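Local coordinates for putative uncharacterized protein ORP (Desulfovibrio gigas, PDB 2WFB), which is of unknown function but probably carries a mixed molybdenum-copper sulphide cluster, absent from this apo form, and belongs to a family linked to the nitrogenase iron-molybdenum cofactor, at residues 6-11 and 30-35; 14-19 and 98-103. All coordinates share one frame; numbering follows the deposited sequence.

Interactions 1 and 2 sit side by side, their centres about 10 Å apart, and alternate along the chain: strand 6-11, loop 14-19, strand 29-34, then the start of helix 100-108. Interaction 1 pairs neighbouring strands of the five-stranded mixed sheet, near the centre of the molecule. Interaction 2 lies closer to the surface, where the loop between those two strands meets the helix that covers one sheet face. The two contacts touch: V33 CG1 packs on L16 CD2 at 3.8 Å, and V100 CG1 reaches both V9 and V31. Loop, sheet and last helix therefore share one apolar layer, joining the beginning of the chain to its C-terminal helix.

Interaction 1. Residues 6-11 and 30-35; sequences RIAVTA and FVVVDA
I7 and V33 meet at the apolar centre of this antiparallel pair, in which strand 6-11 is the central strand of the five-stranded mixed sheet of this alpha and beta protein. With V33 CG1 anti to its carbonyl carbon (chi1 -68°), CG2 falls between the backbone N and that carbon, which brings it within 3.8 Å of I7 CB and also close over I7 O. At one end I7 CD1 reaches A35 CB, 3.8 Å away; at the other, A11 CB rests on V31 CG2. Together with V9, the residues I7, V31 and V33 make the face under helix 100-108, with V104 of that helix lying on V9 and V33. On the reverse face A8 backs onto V32, and T10 CG2 comes to the F30 ring near its plane, 3.8 Å from CE1. Two pairs of backbone bonds stitch the strands: I7 with V33, where I7 N to V33 O is nearly straight at 177°, and V9 with V31, more bent. At the F30 end the buried T10 OG1 is hydrogen-bonded to D21 O and T73 OG1; at the opposite, partly exposed end R6 NE and D34 OD2 stand 5.7 Å apart without joining. Beside that pair, R6 CA sends a CH...O contact of 3.4 Å to V33 O.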
loop_
_atom_site.group_PDB
_atom_site.type_symbol
_atom_site.label_atom_id
_atom_site.label_comp_id
_atom_site.label_asym_id
_atom_site.label_seq_id
_atom_site.Cartn_x
_atom_site.Cartn_y
_atom_site.Cartn_z
ATOM N N ARG A 6 -10.931 2.292 -1.381
ATOM C CA ARG A 6 -10.088 1.156 -1.823
ATOM C C ARG A 6 -8.730 1.304 -1.180
ATOM O O ARG A 6 -7.950 2.202 -1.513
ATOM C CB ARG A 6 -9.914 1.075 -3.344
ATOM C CG ARG A 6 -11.097 1.515 -4.122
ATOM C CD ARG A 6 -11.955 0.379 -4.618
ATOM N NE ARG A 6 -12.224 0.612 -6.042
ATOM C CZ ARG A 6 -11.525 0.060 -7.023
ATOM N NH1 ARG A 6 -10.544 -0.791 -6.729
ATOM N NH2 ARG A 6 -11.808 0.349 -8.285
ATOM N N ILE A 7 -8.491 0.428 -0.223
ATOM C CA ILE A 7 -7.319 0.513 0.636
ATOM C C ILE A 7 -6.323 -0.555 0.178
ATOM O O ILE A 7 -6.639 -1.726 0.217
ATOM C CB ILE A 7 -7.702 0.284 2.105
ATOM C CG1 ILE A 7 -8.816 1.264 2.529
ATOM C CG2 ILE A 7 -6.441 0.387 2.970
ATOM C CD1 ILE A 7 -9.507 0.932 3.856
ATOM N N ALA A 8 -5.147 -0.128 -0.292
ATOM C CA ALA A 8 -4.079 -1.050 -0.636
ATOM C C ALA A 8 -3.141 -1.226 0.562
ATOM O O ALA A 8 -2.790 -0.276 1.234
ATOM C CB ALA A 8 -3.302 -0.554 -1.837
ATOM N N VAL A 9 -2.754 -2.458 0.829
ATOM C CA VAL A 9 -1.848 -2.726 1.927
ATOM C C VAL A 9 -0.716 -3.572 1.357
ATOM O O VAL A 9 -0.988 -4.600 0.748
ATOM C CB VAL A 9 -2.538 -3.487 3.079
ATOM C CG1 VAL A 9 -1.571 -3.661 4.270
ATOM C CG2 VAL A 9 -3.805 -2.775 3.555
ATOM N N THR A 10 0.538 -3.140 1.554
ATOM C CA THR A 10 1.702 -3.940 1.137
ATOM C C THR A 10 1.712 -5.293 1.836
ATOM O O THR A 10 1.473 -5.387 3.036
ATOM C CB THR A 10 3.031 -3.217 1.359
ATOM O OG1 THR A 10 3.139 -2.826 2.736
ATOM C CG2 THR A 10 3.106 -1.973 0.483
ATOM N N ALA A 11 1.964 -6.353 1.066
ATOM C CA ALA A 11 1.735 -7.697 1.552
ATOM C C ALA A 11 2.834 -8.641 1.089
ATOM O O ALA A 11 3.448 -8.440 0.041
ATOM C CB ALA A 11 0.381 -8.191 1.100
ATOM N N PHE A 30 0.143 -6.466 -3.061
ATOM C CA PHE A 30 -0.759 -5.592 -2.312
ATOM C C PHE A 30 -2.069 -6.302 -2.179
ATOM O O PHE A 30 -2.611 -6.795 -3.166
ATOM C CB PHE A 30 -1.026 -4.270 -3.051
ATOM C CG PHE A 30 0.214 -3.603 -3.561
ATOM C CD1 PHE A 30 1.040 -2.902 -2.707
ATOM C CD2 PHE A 30 0.563 -3.698 -4.902
ATOM C CE1 PHE A 30 2.217 -2.303 -3.172
ATOM C CE2 PHE A 30 1.736 -3.095 -5.367
ATOM C CZ PHE A 30 2.549 -2.393 -4.499
ATOM N N VAL A 31 -2.573 -6.371 -0.958
ATOM C CA VAL A 31 -3.943 -6.777 -0.740
ATOM C C VAL A 31 -4.762 -5.491 -0.801
ATOM O O VAL A 31 -4.543 -4.567 -0.016
ATOM C CB VAL A 31 -4.128 -7.484 0.616
ATOM C CG1 VAL A 31 -5.633 -7.734 0.905
ATOM C CG2 VAL A 31 -3.393 -8.787 0.633
ATOM N N VAL A 32 -5.674 -5.423 -1.766
ATOM C CA VAL A 32 -6.513 -4.253 -1.976
ATOM C C VAL A 32 -7.921 -4.556 -1.452
ATOM O O VAL A 32 -8.537 -5.514 -1.900
ATOM C CB VAL A 32 -6.615 -3.898 -3.467
ATOM C CG1 VAL A 32 -7.463 -2.616 -3.641
ATOM C CG2 VAL A 32 -5.230 -3.722 -4.067
ATOM N N VAL A 33 -8.413 -3.752 -0.514
ATOM C CA VAL A 33 -9.707 -4.040 0.140
ATOM C C VAL A 33 -10.674 -2.875 -0.003
ATOM O O VAL A 33 -10.280 -1.708 0.081
ATOM C CB VAL A 33 -9.573 -4.380 1.664
ATOM C CG1 VAL A 33 -8.870 -5.689 1.871
ATOM C CG2 VAL A 33 -8.807 -3.325 2.373
ATOM N N ASP A 34 -11.943 -3.201 -0.225
ATOM C CA ASP A 34 -12.991 -2.202 -0.268
ATOM C C ASP A 34 -13.504 -2.026 1.155
ATOM O O ASP A 34 -14.111 -2.954 1.705
ATOM C CB ASP A 34 -14.111 -2.698 -1.165
ATOM C CG ASP A 34 -15.139 -1.624 -1.493
ATOM O OD1 ASP A 34 -15.230 -0.577 -0.801
ATOM O OD2 ASP A 34 -15.881 -1.853 -2.471
ATOM N N ALA A 35 -13.257 -0.850 1.742
ATOM C CA ALA A 35 -13.599 -0.565 3.155
ATOM C C ALA A 35 -15.062 -0.901 3.503
ATOM O O ALA A 35 -15.377 -1.291 4.627
ATOM C CB ALA A 35 -13.266 0.865 3.508
#

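Interaction 2. Residues 14-19 and 98-103; sequences PGLDGL and LTVRQA
R101 reaches from the first turn of helix 100-108 to D17 and L16 of the loop. Its CB begins the contact against L16 O, the same oxygen that accepts the backbone N of R101. CG then sets out anti to the backbone N (chi1 -167°), and a bend at chi3 (-58°) swings the guanidinium back across the loop. CD passes D17 OD1 at 3.8 Å, and from there NE donates to that oxygen over 2.9 Å, meeting it on the syn side. NH2 completes the side-on salt bridge with a nearly straight bond to D17 OD2, 3.0 Å long, arriving from above the carboxylate plane. Both acceptors lie close to the guanidinium plane although the two flat groups are turned 37° apart. NH1 has the methyl L16 CD1 near it, and L16 CB sits over one face of the group, 3.6 Å from NH2, so the charged tip has an apolar neighbour as well as its carboxylate. On the other branch of L16, CD2 faces V100 CG1.

A water links D17 OD1 to T99 OG1, tying the carboxylate to the N-cap residue just ahead of the helix. Next along the loop, V100 N lies almost on the line of the G18 C=O bond, 2.9 Å from G18 O, though its N-H is bent, so the loop carbonyls of L16 and G18 take up two N-H groups of the first turn. T99 and Q102 pair reciprocally: T99 OG1 accepts Q102 N, and Q102 OE1 accepts T99 N, the pattern of an N-terminal capping box with T99 as N-cap.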
loop_
_atom_site.group_PDB
_atom_site.type_symbol
_atom_site.label_atom_id
_atom_site.label_comp_id
_atom_site.label_asym_id
_atom_site.label_seq_id
_atom_site.Cartn_x
_atom_site.Cartn_y
_atom_site.Cartn_z
ATOM N N PRO A 14 -0.763 -13.464 -0.590
ATOM C CA PRO A 14 -2.234 -13.299 -0.481
ATOM C C PRO A 14 -2.783 -13.584 0.927
ATOM O O PRO A 14 -2.151 -14.305 1.685
ATOM C CB PRO A 14 -2.797 -14.321 -1.488
ATOM C CG PRO A 14 -1.601 -14.879 -2.246
ATOM C CD PRO A 14 -0.372 -14.624 -1.411
ATOM N N GLY A 15 -3.933 -13.003 1.275
ATOM C CA GLY A 15 -4.607 -13.328 2.529
ATOM C C GLY A 15 -4.716 -12.162 3.484
ATOM O O GLY A 15 -3.779 -11.380 3.628
ATOM N N LEU A 16 -5.855 -12.058 4.158
ATOM C CA LEU A 16 -6.081 -10.969 5.091
ATOM C C LEU A 16 -5.302 -11.112 6.390
ATOM O O LEU A 16 -5.089 -10.142 7.096
ATOM C CB LEU A 16 -7.577 -10.810 5.374
ATOM C CG LEU A 16 -8.401 -10.132 4.263
ATOM C CD1 LEU A 16 -9.886 -10.247 4.570
ATOM C CD2 LEU A 16 -8.007 -8.675 4.097
ATOM N N ASP A 17 -4.853 -12.321 6.704
ATOM C CA ASP A 17 -4.184 -12.534 7.972
ATOM C C ASP A 17 -2.673 -12.685 7.886
ATOM O O ASP A 17 -2.027 -12.922 8.897
ATOM C CB ASP A 17 -4.864 -13.659 8.759
ATOM C CG ASP A 17 -6.308 -13.302 9.136
ATOM O OD1 ASP A 17 -6.532 -12.251 9.808
ATOM O OD2 ASP A 17 -7.218 -14.061 8.732
ATOM N N GLY A 18 -2.108 -12.518 6.691
ATOM C CA GLY A 18 -0.650 -12.401 6.542
ATOM C C GLY A 18 -0.197 -11.028 7.013
ATOM O O GLY A 18 -1.005 -10.125 7.137
ATOM N N LEU A 19 1.101 -10.848 7.238
ATOM C CA LEU A 19 1.628 -9.594 7.775
ATOM C C LEU A 19 1.768 -8.550 6.697
ATOM O O LEU A 19 1.976 -8.901 5.552
ATOM C CB LEU A 19 3.015 -9.811 8.398
ATOM C CG LEU A 19 3.106 -10.650 9.666
ATOM C CD1 LEU A 19 4.580 -10.886 9.956
ATOM C CD2 LEU A 19 2.423 -9.945 10.826
ATOM N N LEU A 98 1.953 -5.763 11.951
ATOM C CA LEU A 98 0.490 -5.973 11.933
ATOM C C LEU A 98 0.128 -6.916 10.805
ATOM O O LEU A 98 0.870 -7.001 9.796
ATOM C CB LEU A 98 -0.232 -4.633 11.740
ATOM C CG LEU A 98 -0.162 -3.591 12.848
ATOM C CD1 LEU A 98 -0.951 -2.328 12.470
ATOM C CD2 LEU A 98 -0.722 -4.162 14.145
ATOM N N THR A 99 -0.969 -7.658 10.972
ATOM C CA THR A 99 -1.552 -8.363 9.848
ATOM C C THR A 99 -2.281 -7.372 8.950
ATOM O O THR A 99 -2.545 -6.228 9.339
ATOM C CB THR A 99 -2.517 -9.504 10.239
ATOM O OG1 THR A 99 -3.679 -8.954 10.837
ATOM C CG2 THR A 99 -1.893 -10.463 11.209
ATOM N N VAL A 100 -2.568 -7.795 7.728
ATOM C CA VAL A 100 -3.249 -6.924 6.781
ATOM C C VAL A 100 -4.608 -6.512 7.370
ATOM O O VAL A 100 -4.940 -5.320 7.364
ATOM C CB VAL A 100 -3.349 -7.543 5.354
ATOM C CG1 VAL A 100 -4.312 -6.726 4.448
ATOM C CG2 VAL A 100 -1.941 -7.617 4.703
ATOM N N ARG A 101 -5.339 -7.477 7.922
ATOM C CA ARG A 101 -6.636 -7.192 8.522
ATOM C C ARG A 101 -6.532 -6.163 9.645
ATOM O O ARG A 101 -7.347 -5.243 9.722
ATOM C CB ARG A 101 -7.258 -8.484 9.041
ATOM C CG ARG A 101 -8.733 -8.365 9.393
ATOM C CD ARG A 101 -9.245 -9.608 10.121
ATOM N NE ARG A 101 -9.058 -10.843 9.361
ATOM C CZ ARG A 101 -9.872 -11.304 8.413
ATOM N NH1 ARG A 101 -10.971 -10.641 8.052
ATOM N NH2 ARG A 101 -9.581 -12.452 7.819
ATOM N N GLN A 102 -5.514 -6.304 10.498
ATOM C CA GLN A 102 -5.314 -5.387 11.608
ATOM C C GLN A 102 -4.929 -4.004 11.149
ATOM O O GLN A 102 -5.334 -3.050 11.769
ATOM C CB GLN A 102 -4.254 -5.905 12.566
ATOM C CG GLN A 102 -4.668 -7.172 13.357
ATOM C CD GLN A 102 -3.483 -7.822 14.036
ATOM O OE1 GLN A 102 -2.333 -7.623 13.633
ATOM N NE2 GLN A 102 -3.748 -8.599 15.070
ATOM N N ALA A 103 -4.129 -3.874 10.083
ATOM C CA ALA A 103 -3.746 -2.551 9.598
ATOM C C ALA A 103 -4.957 -1.775 9.029
ATOM O O ALA A 103 -5.107 -0.568 9.255
ATOM C CB ALA A 103 -2.639 -2.651 8.559
HETATM O O HOH W 1 -5.615 -10.564 11.644
#